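Local atomic coordinates of CDP-4-keto-6-deoxy-D-glucose-3-dehydrase (Yersinia pseudotuberculosis, PDB entry 3BB8), a protein that is a pyridoxal 5'-phosphate-dependent dehydratase of the aminotransferase fold that probably acts on CDP-4-keto-6-deoxy-D-glucose in lipopolysaccharide sugar biosynthesis. Residues Phe172-Val177 with Ser198-Lys203. The protein carries 1 engineered substitution. Numbering follows the deposited sequence.
Sequences FDLAEV and STYDGK
The first turn of helix 174-184 packs beside the short strand 199-200, the CA atoms of Leu174 and Tyr200 7.5 Å apart. The CB of Tyr200 points toward the helix, and with CG opposite the backbone N (chi1 178°) the ring extends to the first turn. There Leu174 lies over one ring face: its CB sits 3.6 Å from the ring centroid, close to the normal, in a CH-pi contact, while Leu174 CD1 packs 3.5 Å from Tyr200 CB, at the root of the side chain. Ala175 N donates to Tyr200 OH over 3.2 Å at 159°, and the methyl CB of Ala175 touches the same oxygen. Asp173, the N-cap residue, accepts from Glu176 N through OD1 over 3.1 Å, nearly straight at 172°; the amide meets this oxygen from well above the carboxylate plane. Two first-turn amides are thus satisfied by side chains, one by the cap and the other by the tyrosine. The backbone of Tyr200 closes a type I' turn with Lys203, and strand 340-341 pairs with 199-200 on the edge not taken by 203-204. The contact therefore illustrates an Asp N-cap on a helix whose neighbouring first-turn amide is hydrogen-bonded by a tyrosine hydroxyl from a beta hairpin, here within the aspartate aminotransferase fold.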
ATOM      1  N   PHE A 172       3.468 -10.130 -24.989  1.00 40.57           N
ATOM      2  CA  PHE A 172       3.565 -11.575 -25.153  1.00 41.41           C
ATOM      3  C   PHE A 172       2.498 -12.094 -26.111  1.00 41.93           C
ATOM      4  O   PHE A 172       1.584 -11.362 -26.492  1.00 40.93           O
ATOM      5  CB  PHE A 172       3.443 -12.278 -23.800  1.00 40.70           C
ATOM      6  CG  PHE A 172       2.106 -12.093 -23.139  1.00 41.43           C
ATOM      7  CD1 PHE A 172       1.004 -12.813 -23.565  1.00 41.97           C
ATOM      8  CD2 PHE A 172       1.954 -11.200 -22.092  1.00 40.27           C
ATOM      9  CE1 PHE A 172      -0.228 -12.645 -22.959  1.00 41.05           C
ATOM     10  CE2 PHE A 172       0.725 -11.028 -21.482  1.00 40.58           C
ATOM     11  CZ  PHE A 172      -0.367 -11.751 -21.917  1.00 41.45           C
ATOM     12  N   ASP A 173       2.619 -13.360 -26.496  1.00 42.68           N
ATOM     13  CA  ASP A 173       1.795 -13.921 -27.559  1.00 44.53           C
ATOM     14  C   ASP A 173       0.367 -14.161 -27.081  1.00 44.58           C
ATOM     15  O   ASP A 173      -0.009 -15.288 -26.760  1.00 43.75           O
ATOM     16  CB  ASP A 173       2.402 -15.225 -28.077  1.00 47.60           C
ATOM     17  CG  ASP A 173       1.645 -15.791 -29.262  1.00 49.55           C
ATOM     18  OD1 ASP A 173       0.494 -15.364 -29.492  1.00 51.28           O
ATOM     19  OD2 ASP A 173       2.201 -16.663 -29.963  1.00 51.43           O
ATOM     20  N   LEU A 174      -0.425 -13.094 -27.037  1.00 43.61           N
ATOM     21  CA  LEU A 174      -1.781 -13.167 -26.502  1.00 45.82           C
ATOM     22  C   LEU A 174      -2.622 -14.249 -27.171  1.00 46.65           C
ATOM     23  O   LEU A 174      -3.391 -14.961 -26.508  1.00 45.76           O
ATOM     24  CB  LEU A 174      -2.469 -11.805 -26.635  1.00 45.72           C
ATOM     25  CG  LEU A 174      -2.231 -10.851 -25.458  1.00 45.64           C
ATOM     26  CD1 LEU A 174      -2.657  -9.445 -25.832  1.00 46.43           C
ATOM     27  CD2 LEU A 174      -3.004 -11.344 -24.242  1.00 44.54           C
ATOM     28  N   ALA A 175      -2.468 -14.375 -28.484  1.00 47.27           N
ATOM     29  CA  ALA A 175      -3.206 -15.368 -29.247  1.00 47.39           C
ATOM     30  C   ALA A 175      -3.023 -16.755 -28.646  1.00 48.19           C
ATOM     31  O   ALA A 175      -4.000 -17.448 -28.357  1.00 48.47           O
ATOM     32  CB  ALA A 175      -2.743 -15.358 -30.694  1.00 49.15           C
ATOM     33  N   GLU A 176      -1.770 -17.162 -28.454  1.00 47.17           N
ATOM     34  CA  GLU A 176      -1.495 -18.479 -27.890  1.00 47.95           C
ATOM     35  C   GLU A 176      -1.884 -18.567 -26.416  1.00 48.35           C
ATOM     36  O   GLU A 176      -2.466 -19.568 -25.987  1.00 48.81           O
ATOM     37  CB  GLU A 176      -0.015 -18.838 -28.060  1.00 47.87           C
ATOM     38  CG  GLU A 176       0.389 -20.194 -27.472  1.00 50.47           C
ATOM     39  CD  GLU A 176      -0.423 -21.367 -28.024  1.00 53.60           C
ATOM     40  OE1 GLU A 176      -1.244 -21.161 -28.950  1.00 54.95           O
ATOM     41  OE2 GLU A 176      -0.235 -22.504 -27.529  1.00 53.46           O
ATOM     42  N   VAL A 177      -1.568 -17.528 -25.643  1.00 47.83           N
ATOM     43  CA  VAL A 177      -1.897 -17.514 -24.219  1.00 46.84           C
ATOM     44  C   VAL A 177      -3.403 -17.667 -24.001  1.00 47.02           C
ATOM     45  O   VAL A 177      -3.844 -18.557 -23.278  1.00 46.22           O
ATOM     46  CB  VAL A 177      -1.411 -16.213 -23.540  1.00 45.95           C
ATOM     47  CG1 VAL A 177      -1.850 -16.198 -22.081  1.00 44.28           C
ATOM     48  CG2 VAL A 177       0.108 -16.119 -23.624  1.00 44.50           C
ATOM     49  N   SER A 198       0.182  -0.147 -24.809  1.00 42.95           N
ATOM     50  CA  SER A 198       0.548  -1.216 -25.715  1.00 43.83           C
ATOM     51  C   SER A 198      -0.701  -1.866 -26.273  1.00 45.73           C
ATOM     52  O   SER A 198      -1.683  -2.065 -25.558  1.00 46.73           O
ATOM     53  CB  SER A 198       1.394  -2.274 -24.993  1.00 44.39           C
ATOM     54  OG  SER A 198       2.720  -1.815 -24.784  1.00 43.70           O
ATOM     55  N   THR A 199      -0.657  -2.200 -27.558  1.00 46.65           N
ATOM     56  CA  THR A 199      -1.780  -2.844 -28.216  1.00 47.00           C
ATOM     57  C   THR A 199      -1.313  -4.142 -28.860  1.00 47.41           C
ATOM     58  O   THR A 199      -0.142  -4.296 -29.198  1.00 45.83           O
ATOM     59  CB  THR A 199      -2.389  -1.934 -29.310  1.00 47.36           C
ATOM     60  OG1 THR A 199      -1.456  -1.787 -30.388  1.00 50.08           O
ATOM     61  CG2 THR A 199      -2.700  -0.562 -28.744  1.00 45.03           C
ATOM     62  N   TYR A 200      -2.239  -5.080 -29.005  1.00 48.90           N
ATOM     63  CA  TYR A 200      -1.958  -6.365 -29.624  1.00 51.54           C
ATOM     64  C   TYR A 200      -3.160  -6.684 -30.494  1.00 53.96           C
ATOM     65  O   TYR A 200      -4.274  -6.835 -29.993  1.00 55.03           O
ATOM     66  CB  TYR A 200      -1.776  -7.454 -28.566  1.00 48.61           C
ATOM     67  CG  TYR A 200      -1.531  -8.837 -29.134  1.00 48.43           C
ATOM     68  CD1 TYR A 200      -2.574  -9.586 -29.678  1.00 46.96           C
ATOM     69  CD2 TYR A 200      -0.253  -9.400 -29.126  1.00 48.31           C
ATOM     70  CE1 TYR A 200      -2.350 -10.868 -30.197  1.00 47.77           C
ATOM     71  CE2 TYR A 200      -0.016 -10.676 -29.643  1.00 46.23           C
ATOM     72  CZ  TYR A 200      -1.067 -11.406 -30.175  1.00 48.58           C
ATOM     73  OH  TYR A 200      -0.843 -12.681 -30.659  1.00 47.12           O
ATOM     74  N   ASP A 201      -2.935  -6.772 -31.800  1.00 56.39           N
ATOM     75  CA  ASP A 201      -4.013  -7.064 -32.732  1.00 57.90           C
ATOM     76  C   ASP A 201      -4.979  -5.882 -32.683  1.00 57.05           C
ATOM     77  O   ASP A 201      -6.183  -6.040 -32.868  1.00 57.31           O
ATOM     78  CB  ASP A 201      -4.715  -8.366 -32.320  1.00 60.17           C
ATOM     79  CG  ASP A 201      -5.612  -8.922 -33.407  1.00 63.02           C
ATOM     80  OD1 ASP A 201      -5.142  -9.040 -34.559  1.00 65.40           O
ATOM     81  OD2 ASP A 201      -6.782  -9.249 -33.112  1.00 64.41           O
ATOM     82  N   GLY A 202      -4.429  -4.700 -32.413  1.00 56.69           N
ATOM     83  CA  GLY A 202      -5.231  -3.488 -32.336  1.00 56.39           C
ATOM     84  C   GLY A 202      -5.941  -3.237 -31.015  1.00 56.24           C
ATOM     85  O   GLY A 202      -6.384  -2.118 -30.754  1.00 55.77           O
ATOM     86  N   LYS A 203      -6.041  -4.265 -30.175  1.00 56.16           N
ATOM     87  CA  LYS A 203      -6.724  -4.160 -28.883  1.00 56.09           C
ATOM     88  C   LYS A 203      -5.787  -3.804 -27.716  1.00 54.97           C
ATOM     89  O   LYS A 203      -4.767  -4.462 -27.497  1.00 55.10           O
ATOM     90  CB  LYS A 203      -7.455  -5.480 -28.596  1.00 57.24           C
ATOM     91  CG  LYS A 203      -8.301  -5.505 -27.328  1.00 59.62           C
ATOM     92  CD  LYS A 203      -8.928  -6.886 -27.120  1.00 60.37           C
ATOM     93  CE  LYS A 203      -9.815  -6.933 -25.881  1.00 61.08           C
ATOM     94  NZ  LYS A 203     -10.889  -5.894 -25.911  1.00 62.37           N
TER